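Local atomic coordinates of 2,3-dihydroxybenzoate-AMP ligase (Bacillus subtilis, PDB entry 1MDF), a protein that belongs to the ANL superfamily of AMP-binding enzymes, built from a large N-terminal domain and a small, separately folded C-terminal domain. Residues Phe310-Ala315 and Ile349-Gly354; Glu444-Leu449 and His456-Val461; Leu70-Lys75 and Leu98-Val103. All coordinates share one frame; numbering follows the deposited sequence.

Contact 1 of 3, residues Phe310-Ala315 and Ile349-Gly354; sequences FSAEAA and IVNTQG
Ala312 and Val350 meet closely, with the methyl of Ala312 aimed at the last turn of helix 346-351. Its CB lies 3.3 Å from Val350 O and 3.8 Å from Val350 CG1, so a single methyl covers both the carbonyl and one branch of the valine. On the same helix end, Asn351 brings its OD1 to 3.5 Å from Ala312 CB, while its ND2 is bonded to Glu347 O one turn back. One turn further along helix 312-315, Ala315 also points its methyl at Val350, with CB 3.9 Å from Val350 O. The valine answers with both branches: CG1, anti to the backbone N (chi1 163°), lies against Ala312 CB, whereas CG2 lies alongside the backbone of Ala315, 4.1 Å from its O. Two alanines thus let the helices come near, the CA atoms of Ala312 and Val350 being 5.3 Å apart.

Two waters lie between the segments. One sits between Phe310 O and Val350 O, 2.7 Å from the latter, though other acceptors around it compete for its two protons, so not every such bond can be made at once. A second links Phe310 N to Gln353 OE1 through two weak bonds. One face of the Phe310 ring has Ala315 N 3.7 Å above its plane, offset toward the rim; Ala283 and Met287 of helix 280-291 also pack on this ring. Ser311, at the N-cap position, accepts at its carbonyl O from the amides of both Ala314 and Ala315, closing the first turn. What results is a junction between the start of one short helix and the end of another, beside strand 325-332 of the large mixed sheet in the AMP-binding domain.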
ATOM      1  N   PHE A 310       5.257  -7.498 -10.308  1.00 24.69           N
ATOM      2  CA  PHE A 310       6.167  -8.569  -9.955  1.00 25.82           C
ATOM      3  C   PHE A 310       6.483  -9.324 -11.259  1.00 27.58           C
ATOM      4  O   PHE A 310       5.732 -10.212 -11.679  1.00 27.62           O
ATOM      5  CB  PHE A 310       5.498  -9.482  -8.916  1.00 24.51           C
ATOM      6  CG  PHE A 310       6.433 -10.472  -8.267  1.00 23.29           C
ATOM      7  CD1 PHE A 310       7.715 -10.093  -7.871  1.00 23.32           C
ATOM      8  CD2 PHE A 310       6.010 -11.767  -7.999  1.00 22.77           C
ATOM      9  CE1 PHE A 310       8.555 -10.989  -7.219  1.00 21.86           C
ATOM     10  CE2 PHE A 310       6.842 -12.669  -7.348  1.00 22.65           C
ATOM     11  CZ  PHE A 310       8.115 -12.278  -6.957  1.00 22.26           C
ATOM     12  N   SER A 311       7.586  -8.931 -11.898  1.00 27.54           N
ATOM     13  CA  SER A 311       8.061  -9.514 -13.160  1.00 26.77           C
ATOM     14  C   SER A 311       7.926 -11.040 -13.204  1.00 25.86           C
ATOM     15  O   SER A 311       8.330 -11.740 -12.278  1.00 23.99           O
ATOM     16  CB  SER A 311       9.527  -9.114 -13.394  1.00 26.92           C
ATOM     17  OG  SER A 311       9.705  -7.712 -13.275  1.00 26.09           O
ATOM     18  N   ALA A 312       7.365 -11.548 -14.297  1.00 25.09           N
ATOM     19  CA  ALA A 312       7.137 -12.980 -14.454  1.00 26.53           C
ATOM     20  C   ALA A 312       8.356 -13.857 -14.161  1.00 27.78           C
ATOM     21  O   ALA A 312       8.210 -14.944 -13.594  1.00 27.88           O
ATOM     22  CB  ALA A 312       6.605 -13.273 -15.855  1.00 23.20           C
ATOM     23  N   GLU A 313       9.545 -13.389 -14.550  1.00 27.42           N
ATOM     24  CA  GLU A 313      10.782 -14.133 -14.337  1.00 26.77           C
ATOM     25  C   GLU A 313      10.978 -14.511 -12.876  1.00 27.71           C
ATOM     26  O   GLU A 313      11.598 -15.528 -12.573  1.00 30.15           O
ATOM     27  CB  GLU A 313      11.977 -13.318 -14.827  1.00 29.14           C
ATOM     28  CG  GLU A 313      13.337 -13.936 -14.563  1.00 28.06           C
ATOM     29  CD  GLU A 313      13.412 -15.374 -15.017  1.00 30.25           C
ATOM     30  OE1 GLU A 313      12.957 -15.661 -16.151  1.00 26.39           O
ATOM     31  OE2 GLU A 313      13.927 -16.209 -14.236  1.00 29.81           O
ATOM     32  N   ALA A 314      10.450 -13.694 -11.972  1.00 27.32           N
ATOM     33  CA  ALA A 314      10.551 -13.963 -10.539  1.00 27.46           C
ATOM     34  C   ALA A 314       9.262 -14.622 -10.068  1.00 27.14           C
ATOM     35  O   ALA A 314       9.289 -15.593  -9.323  1.00 28.92           O
ATOM     36  CB  ALA A 314      10.792 -12.660  -9.763  1.00 25.34           C
ATOM     37  N   ALA A 315       8.133 -14.084 -10.515  1.00 28.12           N
ATOM     38  CA  ALA A 315       6.821 -14.605 -10.153  1.00 28.65           C
ATOM     39  C   ALA A 315       6.718 -16.117 -10.319  1.00 29.33           C
ATOM     40  O   ALA A 315       6.184 -16.809  -9.450  1.00 30.72           O
ATOM     41  CB  ALA A 315       5.757 -13.927 -10.990  1.00 28.82           C
ATOM     42  N   ILE A 349      -1.513 -16.291 -13.136  1.00 28.44           N
ATOM     43  CA  ILE A 349      -0.966 -15.793 -11.880  1.00 27.58           C
ATOM     44  C   ILE A 349       0.447 -15.246 -12.067  1.00 27.33           C
ATOM     45  O   ILE A 349       0.860 -14.315 -11.384  1.00 27.12           O
ATOM     46  CB  ILE A 349      -0.893 -16.920 -10.815  1.00 27.47           C
ATOM     47  CG1 ILE A 349      -2.304 -17.371 -10.422  1.00 26.20           C
ATOM     48  CG2 ILE A 349      -0.093 -16.439  -9.593  1.00 26.22           C
ATOM     49  CD1 ILE A 349      -2.332 -18.495  -9.389  1.00 23.99           C
ATOM     50  N   VAL A 350       1.182 -15.842 -12.998  1.00 27.39           N
ATOM     51  CA  VAL A 350       2.561 -15.464 -13.268  1.00 27.09           C
ATOM     52  C   VAL A 350       2.734 -14.354 -14.285  1.00 27.40           C
ATOM     53  O   VAL A 350       3.742 -13.646 -14.265  1.00 28.26           O
ATOM     54  CB  VAL A 350       3.377 -16.694 -13.756  1.00 26.32           C
ATOM     55  CG1 VAL A 350       4.667 -16.250 -14.432  1.00 25.95           C
ATOM     56  CG2 VAL A 350       3.698 -17.593 -12.584  1.00 26.16           C
ATOM     57  N   ASN A 351       1.753 -14.185 -15.160  1.00 27.03           N
ATOM     58  CA  ASN A 351       1.873 -13.188 -16.208  1.00 26.90           C
ATOM     59  C   ASN A 351       0.917 -12.012 -16.184  1.00 27.92           C
ATOM     60  O   ASN A 351       0.961 -11.176 -17.088  1.00 29.06           O
ATOM     61  CB  ASN A 351       1.787 -13.885 -17.563  1.00 25.50           C
ATOM     62  CG  ASN A 351       2.909 -14.884 -17.770  1.00 26.05           C
ATOM     63  OD1 ASN A 351       4.072 -14.505 -17.881  1.00 27.10           O
ATOM     64  ND2 ASN A 351       2.568 -16.168 -17.810  1.00 24.27           N
ATOM     65  N   THR A 352       0.053 -11.928 -15.175  1.00 27.87           N
ATOM     66  CA  THR A 352      -0.877 -10.803 -15.108  1.00 26.23           C
ATOM     67  C   THR A 352      -0.931 -10.190 -13.718  1.00 26.56           C
ATOM     68  O   THR A 352      -0.426 -10.756 -12.756  1.00 26.81           O
ATOM     69  CB  THR A 352      -2.310 -11.210 -15.500  1.00 24.24           C
ATOM     70  OG1 THR A 352      -2.897 -11.968 -14.440  1.00 22.75           O
ATOM     71  CG2 THR A 352      -2.303 -12.038 -16.760  1.00 21.58           C
ATOM     72  N   GLN A 353      -1.555  -9.024 -13.624  1.00 29.03           N
ATOM     73  CA  GLN A 353      -1.695  -8.330 -12.355  1.00 29.89           C
ATOM     74  C   GLN A 353      -3.132  -8.456 -11.848  1.00 29.72           C
ATOM     75  O   GLN A 353      -3.555  -7.698 -10.980  1.00 29.45           O
ATOM     76  CB  GLN A 353      -1.340  -6.856 -12.518  1.00 30.52           C
ATOM     77  CG  GLN A 353      -0.256  -6.579 -13.552  1.00 35.48           C
ATOM     78  CD  GLN A 353       0.994  -7.395 -13.330  1.00 37.27           C
ATOM     79  OE1 GLN A 353       1.441  -7.560 -12.198  1.00 39.28           O
ATOM     80  NE2 GLN A 353       1.576  -7.899 -14.412  1.00 36.76           N
ATOM     81  N   GLY A 354      -3.877  -9.405 -12.412  1.00 29.84           N
ATOM     82  CA  GLY A 354      -5.251  -9.650 -11.993  1.00 30.27           C
ATOM     83  C   GLY A 354      -6.319  -8.820 -12.676  1.00 29.59           C
ATOM     84  O   GLY A 354      -6.051  -8.129 -13.655  1.00 29.91           O
TER
HETATM   85  O   HOH W   1       2.118  -8.194  -8.969  1.00 14.55           O
HETATM   86  O   HOH W   2       4.189 -10.942 -14.135  1.00 27.21           O

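Contact 2 of 3, residues Glu444-Leu449 and His456-Val461; sequences EVENHL and HDAAMV
Glu446, Met460 and Ala458 bury the most surface here, and the glutamate is the link among them. It leaves helix 442-449 with CG beside the backbone N (chi1 -70°) and then runs extended down to the strand, where OE1 accepts the amide of Met460 through its anti lone pair. The modelled 2.5 Å between Met460 N and Glu446 OE1 is too short to be taken literally. On the way the aliphatic part of Glu446 passes over the carbonyl of Ala458, with CG 3.1 Å from Ala458 O. Lys522, in helix 522-533, forms a salt bridge to the same OE1, so a backbone amide and an ammonium share this buried oxygen and would be expected to favour the charged carboxylate.

The helix runs nearly antiparallel to the strand (157° between the segment axes, which approach to 7.6 Å) and lies on the three-stranded sheet of the C-terminal domain. Opposite Ile477 the strand carries a classic beta bulge at His456 and Asp457.

On one flank Met460 and Val445 cross at about a right angle, with Met460 SD 3.9 Å from Val445 CG2. Val445 also packs on Pro503. Toward the other end of the helix the small Ala458 fits under Leu449, CB to CB 4.0 Å, and both residues also touch Ile476 of the adjacent strand 469-478. Ala458 N donates to Asp457 OD1 at 2.7 Å, on the anti side of the carboxylate.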
ATOM      1  N   GLU A 444      10.222  -4.506 -18.680  1.00 26.15           N
ATOM      2  CA  GLU A 444      10.527  -5.514 -19.683  1.00 26.90           C
ATOM      3  C   GLU A 444      12.021  -5.870 -19.606  1.00 26.52           C
ATOM      4  O   GLU A 444      12.394  -7.042 -19.538  1.00 27.07           O
ATOM      5  CB  GLU A 444      10.159  -4.986 -21.074  1.00 28.88           C
ATOM      6  CG  GLU A 444      10.670  -5.831 -22.241  1.00 31.54           C
ATOM      7  CD  GLU A 444      10.224  -5.291 -23.593  1.00 32.79           C
ATOM      8  OE1 GLU A 444      10.736  -5.784 -24.624  1.00 32.95           O
ATOM      9  OE2 GLU A 444       9.359  -4.381 -23.621  1.00 31.07           O
ATOM     10  N   VAL A 445      12.871  -4.853 -19.604  1.00 24.87           N
ATOM     11  CA  VAL A 445      14.309  -5.057 -19.510  1.00 24.71           C
ATOM     12  C   VAL A 445      14.679  -5.695 -18.163  1.00 24.77           C
ATOM     13  O   VAL A 445      15.550  -6.571 -18.084  1.00 23.04           O
ATOM     14  CB  VAL A 445      15.063  -3.720 -19.631  1.00 23.99           C
ATOM     15  CG1 VAL A 445      16.562  -3.980 -19.666  1.00 24.42           C
ATOM     16  CG2 VAL A 445      14.611  -2.975 -20.885  1.00 24.81           C
ATOM     17  N   GLU A 446      14.011  -5.245 -17.105  1.00 24.55           N
ATOM     18  CA  GLU A 446      14.269  -5.749 -15.762  1.00 25.06           C
ATOM     19  C   GLU A 446      13.923  -7.229 -15.637  1.00 25.54           C
ATOM     20  O   GLU A 446      14.676  -8.003 -15.046  1.00 28.46           O
ATOM     21  CB  GLU A 446      13.476  -4.931 -14.736  1.00 24.12           C
ATOM     22  CG  GLU A 446      13.981  -3.500 -14.553  1.00 22.83           C
ATOM     23  CD  GLU A 446      12.933  -2.570 -13.957  1.00 23.00           C
ATOM     24  OE1 GLU A 446      13.255  -1.393 -13.679  1.00 24.09           O
ATOM     25  OE2 GLU A 446      11.784  -3.012 -13.777  1.00 20.15           O
ATOM     26  N   ASN A 447      12.789  -7.622 -16.204  1.00 24.82           N
ATOM     27  CA  ASN A 447      12.351  -9.007 -16.145  1.00 22.58           C
ATOM     28  C   ASN A 447      13.383  -9.885 -16.827  1.00 21.50           C
ATOM     29  O   ASN A 447      13.654 -11.006 -16.394  1.00 19.94           O
ATOM     30  CB  ASN A 447      10.985  -9.159 -16.824  1.00 22.74           C
ATOM     31  CG  ASN A 447      10.432 -10.568 -16.710  1.00 21.89           C
ATOM     32  OD1 ASN A 447      10.361 -11.135 -15.615  1.00 20.57           O
ATOM     33  ND2 ASN A 447      10.029 -11.136 -17.836  1.00 17.93           N
ATOM     34  N   HIS A 448      13.952  -9.368 -17.907  1.00 22.13           N
ATOM     35  CA  HIS A 448      14.980 -10.095 -18.629  1.00 21.44           C
ATOM     36  C   HIS A 448      16.180 -10.251 -17.701  1.00 20.98           C
ATOM     37  O   HIS A 448      16.662 -11.363 -17.472  1.00 20.48           O
ATOM     38  CB  HIS A 448      15.425  -9.321 -19.868  1.00 21.78           C
ATOM     39  CG  HIS A 448      14.649  -9.636 -21.106  1.00 21.08           C
ATOM     40  ND1 HIS A 448      14.539 -10.914 -21.610  1.00 21.55           N
ATOM     41  CD2 HIS A 448      14.010  -8.826 -21.982  1.00 19.39           C
ATOM     42  CE1 HIS A 448      13.865 -10.875 -22.746  1.00 22.43           C
ATOM     43  NE2 HIS A 448      13.534  -9.620 -22.994  1.00 21.18           N
ATOM     44  N   LEU A 449      16.649  -9.123 -17.166  1.00 19.23           N
ATOM     45  CA  LEU A 449      17.809  -9.124 -16.282  1.00 20.56           C
ATOM     46  C   LEU A 449      17.660 -10.021 -15.049  1.00 22.42           C
ATOM     47  O   LEU A 449      18.635 -10.636 -14.608  1.00 22.98           O
ATOM     48  CB  LEU A 449      18.169  -7.688 -15.874  1.00 18.23           C
ATOM     49  CG  LEU A 449      18.829  -6.869 -17.003  1.00 14.95           C
ATOM     50  CD1 LEU A 449      18.965  -5.410 -16.614  1.00 12.40           C
ATOM     51  CD2 LEU A 449      20.177  -7.459 -17.316  1.00 11.82           C
ATOM     52  N   HIS A 456      20.371  -9.993  -8.515  1.00 25.11           N
ATOM     53  CA  HIS A 456      19.411 -10.152  -7.430  1.00 25.78           C
ATOM     54  C   HIS A 456      18.167  -9.334  -7.765  1.00 25.10           C
ATOM     55  O   HIS A 456      17.037  -9.789  -7.573  1.00 24.43           O
ATOM     56  CB  HIS A 456      20.034  -9.690  -6.103  1.00 26.79           C
ATOM     57  CG  HIS A 456      19.038  -9.481  -5.003  1.00 28.12           C
ATOM     58  ND1 HIS A 456      18.299  -8.324  -4.877  1.00 29.74           N
ATOM     59  CD2 HIS A 456      18.654 -10.286  -3.986  1.00 28.42           C
ATOM     60  CE1 HIS A 456      17.502  -8.425  -3.827  1.00 29.73           C
ATOM     61  NE2 HIS A 456      17.699  -9.606  -3.269  1.00 30.14           N
ATOM     62  N   ASP A 457      18.388  -8.127  -8.273  1.00 24.77           N
ATOM     63  CA  ASP A 457      17.291  -7.248  -8.661  1.00 25.30           C
ATOM     64  C   ASP A 457      17.802  -6.220  -9.660  1.00 24.46           C
ATOM     65  O   ASP A 457      19.011  -5.999  -9.765  1.00 24.42           O
ATOM     66  CB  ASP A 457      16.704  -6.527  -7.449  1.00 24.63           C
ATOM     67  CG  ASP A 457      15.229  -6.219  -7.620  1.00 25.04           C
ATOM     68  OD1 ASP A 457      14.768  -6.139  -8.776  1.00 25.23           O
ATOM     69  OD2 ASP A 457      14.530  -6.051  -6.599  1.00 24.85           O
ATOM     70  N   ALA A 458      16.881  -5.593 -10.385  1.00 22.82           N
ATOM     71  CA  ALA A 458      17.244  -4.592 -11.381  1.00 20.36           C
ATOM     72  C   ALA A 458      16.138  -3.579 -11.557  1.00 19.16           C
ATOM     73  O   ALA A 458      14.978  -3.945 -11.695  1.00 19.09           O
ATOM     74  CB  ALA A 458      17.523  -5.269 -12.705  1.00 20.30           C
ATOM     75  N   ALA A 459      16.501  -2.304 -11.567  1.00 20.55           N
ATOM     76  CA  ALA A 459      15.521  -1.228 -11.739  1.00 20.72           C
ATOM     77  C   ALA A 459      16.066  -0.220 -12.743  1.00 20.93           C
ATOM     78  O   ALA A 459      17.034   0.490 -12.460  1.00 20.69           O
ATOM     79  CB  ALA A 459      15.238  -0.551 -10.398  1.00 17.47           C
ATOM     80  N   MET A 460      15.455  -0.177 -13.923  1.00 22.26           N
ATOM     81  CA  MET A 460      15.895   0.733 -14.976  1.00 22.82           C
ATOM     82  C   MET A 460      15.130   2.051 -14.931  1.00 23.21           C
ATOM     83  O   MET A 460      13.905   2.073 -14.782  1.00 22.74           O
ATOM     84  CB  MET A 460      15.739   0.072 -16.345  1.00 22.73           C
ATOM     85  CG  MET A 460      16.297   0.900 -17.493  1.00 24.07           C
ATOM     86  SD  MET A 460      16.359  -0.016 -19.046  1.00 27.93           S
ATOM     87  CE  MET A 460      14.644  -0.185 -19.395  1.00 26.89           C
ATOM     88  N   VAL A 461      15.864   3.151 -15.065  1.00 23.15           N
ATOM     89  CA  VAL A 461      15.261   4.468 -15.001  1.00 22.55           C
ATOM     90  C   VAL A 461      15.772   5.387 -16.114  1.00 23.71           C
ATOM     91  O   VAL A 461      16.624   5.008 -16.917  1.00 22.91           O
ATOM     92  CB  VAL A 461      15.521   5.074 -13.593  1.00 23.16           C
ATOM     93  CG1 VAL A 461      16.598   6.142 -13.642  1.00 22.67           C
ATOM     94  CG2 VAL A 461      14.232   5.591 -13.014  1.00 22.76           C
TER

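Contact 3 of 3, residues Leu70-Lys75 and Leu98-Val103; sequences LGIQQK and LGALPV. With SO4 (sulfate ion), chain B.
The amide of Lys75 donates to the carbonyl O of Gly99, N to O 3.0 Å and nearly straight at 163°, but it comes from above the carbonyl plane, 57° out of it. The bond lies at the base of a beta-alpha-beta crossover: strand 77-80, helix 87-97 and strand 101-104 follow one another in the chain, and the two strands pair in parallel, with Leu101 bonded to Asp76 and Val78. Gly99 ends helix 87-97 and Gly71 ends helix 53-70, both at positive phi in Schellman motifs, so two helix ends and the loops that follow them come together here.

Gln74 lies against the glycine turn. Its CG, placed opposite the backbone N by a chi1 of -176°, packs 3.9 Å from Gly99 CA, where the glycine leaves room for it, and its CA-H approaches Leu98 O with CA 3.1 Å away. The extended chain carries NE2 on to Glu178 O. Next to it Ile72 supplies the apolar part: CG2 touches Ala100 CB at 3.6 Å and Leu98 CD2 at 3.8 Å, the isoleucine and leucine crossing at about a right angle. Leu98 also packs on Ala64 and Phe67 of helix 53-70, and Ile72 on Val78 of strand 77-80.

The CB of Lys75 leaves on the side away from segment 98-103, and the chain bends at chi2 and chi3 to reach a sulfate ion, probably from the crystallisation liquor and also bonded to Lys3 N: Lys75 NZ donates to sulfate O2 at 3.3 Å.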
ATOM      1  N   LEU A  70      -9.940  14.446  26.025  1.00 27.37           N
ATOM      2  CA  LEU A  70      -8.761  15.239  25.699  1.00 27.95           C
ATOM      3  C   LEU A  70      -9.136  16.431  24.812  1.00 28.19           C
ATOM      4  O   LEU A  70      -8.478  17.472  24.845  1.00 27.57           O
ATOM      5  CB  LEU A  70      -7.720  14.371  24.991  1.00 29.69           C
ATOM      6  CG  LEU A  70      -6.334  14.983  24.767  1.00 30.84           C
ATOM      7  CD1 LEU A  70      -5.672  15.224  26.115  1.00 30.35           C
ATOM      8  CD2 LEU A  70      -5.479  14.048  23.904  1.00 29.91           C
ATOM      9  N   GLY A  71     -10.187  16.270  24.009  1.00 28.18           N
ATOM     10  CA  GLY A  71     -10.634  17.356  23.153  1.00 27.25           C
ATOM     11  C   GLY A  71     -10.815  17.045  21.675  1.00 27.99           C
ATOM     12  O   GLY A  71     -11.159  17.935  20.899  1.00 27.71           O
ATOM     13  N   ILE A  72     -10.592  15.799  21.267  1.00 27.50           N
ATOM     14  CA  ILE A  72     -10.748  15.452  19.859  1.00 25.73           C
ATOM     15  C   ILE A  72     -12.230  15.344  19.511  1.00 25.51           C
ATOM     16  O   ILE A  72     -12.993  14.679  20.204  1.00 23.42           O
ATOM     17  CB  ILE A  72      -9.993  14.141  19.527  1.00 24.44           C
ATOM     18  CG1 ILE A  72      -8.493  14.367  19.756  1.00 22.56           C
ATOM     19  CG2 ILE A  72     -10.242  13.733  18.079  1.00 21.08           C
ATOM     20  CD1 ILE A  72      -7.617  13.182  19.437  1.00 23.27           C
ATOM     21  N   GLN A  73     -12.631  16.021  18.439  1.00 26.54           N
ATOM     22  CA  GLN A  73     -14.031  16.030  18.022  1.00 27.40           C
ATOM     23  C   GLN A  73     -14.304  15.302  16.726  1.00 25.99           C
ATOM     24  O   GLN A  73     -13.390  14.919  16.004  1.00 26.05           O
ATOM     25  CB  GLN A  73     -14.533  17.465  17.864  1.00 26.66           C
ATOM     26  CG  GLN A  73     -14.361  18.329  19.085  1.00 29.91           C
ATOM     27  CD  GLN A  73     -15.003  19.694  18.918  1.00 31.10           C
ATOM     28  OE1 GLN A  73     -14.779  20.390  17.925  1.00 26.85           O
ATOM     29  NE2 GLN A  73     -15.806  20.085  19.899  1.00 33.62           N
ATOM     30  N   GLN A  74     -15.585  15.138  16.426  1.00 25.31           N
ATOM     31  CA  GLN A  74     -15.989  14.481  15.204  1.00 25.53           C
ATOM     32  C   GLN A  74     -15.544  15.372  14.048  1.00 26.20           C
ATOM     33  O   GLN A  74     -15.743  16.583  14.070  1.00 24.57           O
ATOM     34  CB  GLN A  74     -17.496  14.292  15.205  1.00 25.63           C
ATOM     35  CG  GLN A  74     -18.016  13.540  14.018  1.00 28.00           C
ATOM     36  CD  GLN A  74     -19.474  13.172  14.173  1.00 29.68           C
ATOM     37  OE1 GLN A  74     -20.315  14.022  14.471  1.00 32.03           O
ATOM     38  NE2 GLN A  74     -19.783  11.900  13.970  1.00 30.27           N
ATOM     39  N   LYS A  75     -14.920  14.750  13.053  1.00 28.01           N
ATOM     40  CA  LYS A  75     -14.391  15.423  11.867  1.00 28.38           C
ATOM     41  C   LYS A  75     -12.946  15.906  12.038  1.00 27.92           C
ATOM     42  O   LYS A  75     -12.320  16.322  11.069  1.00 26.65           O
ATOM     43  CB  LYS A  75     -15.283  16.596  11.436  1.00 29.78           C
ATOM     44  CG  LYS A  75     -16.557  16.178  10.705  1.00 33.20           C
ATOM     45  CD  LYS A  75     -16.985  17.189   9.618  1.00 34.44           C
ATOM     46  CE  LYS A  75     -17.356  18.564  10.190  1.00 35.94           C
ATOM     47  NZ  LYS A  75     -17.773  19.532   9.125  1.00 35.87           N
ATOM     48  N   LEU A  98     -15.318   8.163  17.350  1.00 22.24           N
ATOM     49  CA  LEU A  98     -15.380   9.589  17.667  1.00 20.56           C
ATOM     50  C   LEU A  98     -15.674  10.335  16.366  1.00 20.08           C
ATOM     51  O   LEU A  98     -15.827  11.559  16.347  1.00 19.84           O
ATOM     52  CB  LEU A  98     -14.039  10.082  18.232  1.00 19.56           C
ATOM     53  CG  LEU A  98     -13.996  10.602  19.674  1.00 19.86           C
ATOM     54  CD1 LEU A  98     -13.684   9.465  20.633  1.00 20.71           C
ATOM     55  CD2 LEU A  98     -12.930  11.664  19.796  1.00 15.58           C
ATOM     56  N   GLY A  99     -15.766   9.590  15.276  1.00 18.53           N
ATOM     57  CA  GLY A  99     -15.989  10.238  14.006  1.00 19.22           C
ATOM     58  C   GLY A  99     -14.740  11.029  13.642  1.00 19.13           C
ATOM     59  O   GLY A  99     -14.735  11.780  12.668  1.00 20.06           O
ATOM     60  N   ALA A 100     -13.678  10.863  14.430  1.00 19.75           N
ATOM     61  CA  ALA A 100     -12.413  11.570  14.189  1.00 19.73           C
ATOM     62  C   ALA A 100     -11.720  10.886  13.026  1.00 18.51           C
ATOM     63  O   ALA A 100     -11.792   9.667  12.879  1.00 20.78           O
ATOM     64  CB  ALA A 100     -11.515  11.551  15.448  1.00 16.74           C
ATOM     65  N   LEU A 101     -11.042  11.675  12.206  1.00 18.08           N
ATOM     66  CA  LEU A 101     -10.395  11.145  11.017  1.00 17.15           C
ATOM     67  C   LEU A 101      -8.890  10.936  11.065  1.00 16.73           C
ATOM     68  O   LEU A 101      -8.116  11.876  11.207  1.00 16.70           O
ATOM     69  CB  LEU A 101     -10.760  12.025   9.811  1.00 14.16           C
ATOM     70  CG  LEU A 101     -12.095  11.783   9.084  1.00 13.66           C
ATOM     71  CD1 LEU A 101     -13.245  11.631  10.054  1.00 12.23           C
ATOM     72  CD2 LEU A 101     -12.360  12.952   8.148  1.00 14.62           C
ATOM     73  N   PRO A 102      -8.455   9.676  10.944  1.00 16.90           N
ATOM     74  CA  PRO A 102      -7.025   9.348  10.964  1.00 15.51           C
ATOM     75  C   PRO A 102      -6.338   9.736   9.634  1.00 15.29           C
ATOM     76  O   PRO A 102      -6.977   9.777   8.580  1.00 15.09           O
ATOM     77  CB  PRO A 102      -7.019   7.826  11.167  1.00 14.24           C
ATOM     78  CG  PRO A 102      -8.347   7.527  11.762  1.00 13.41           C
ATOM     79  CD  PRO A 102      -9.269   8.453  11.030  1.00 14.95           C
ATOM     80  N   VAL A 103      -5.047  10.038   9.698  1.00 13.13           N
ATOM     81  CA  VAL A 103      -4.271  10.353   8.503  1.00 11.62           C
ATOM     82  C   VAL A 103      -3.126   9.350   8.599  1.00 11.16           C
ATOM     83  O   VAL A 103      -2.172   9.517   9.364  1.00 10.59           O
ATOM     84  CB  VAL A 103      -3.726  11.803   8.507  1.00 11.15           C
ATOM     85  CG1 VAL A 103      -3.084  12.115   7.169  1.00  7.31           C
ATOM     86  CG2 VAL A 103      -4.848  12.777   8.789  1.00 11.78           C
TER
HETATM   87  S   SO4 B 999     -13.995  20.728   8.260  1.00 57.25           S
HETATM   88  O1  SO4 B 999     -12.642  20.573   7.698  1.00 56.80           O
HETATM   89  O2  SO4 B 999     -14.967  19.950   7.471  1.00 56.49           O
HETATM   90  O3  SO4 B 999     -14.019  20.258   9.661  1.00 56.45           O
HETATM   91  O4  SO4 B 999     -14.344  22.158   8.215  1.00 58.48           O

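In the fold
Along the chain the order is contact 3, contact 1, contact 2, each closing before the next opens. Contacts 1 and 3 both belong to the AMP-binding domain but serve different sheets, and their centres lie about 41 Å apart on opposite sides of the chain's centre. Contact 2 belongs to the C-terminal domain, its centre about 45 Å from that of contact 3 and about 14 Å from that of contact 1, which it touches: Asn447 OD1 probably accepts the amide of Glu313, at 2.6 Å from Glu313 N. Helix 312-315 thus meets helix 442-449 across the domain boundary. In ANL enzymes the small domain can rotate relative to the large one, so this meeting probably characterises one conformation.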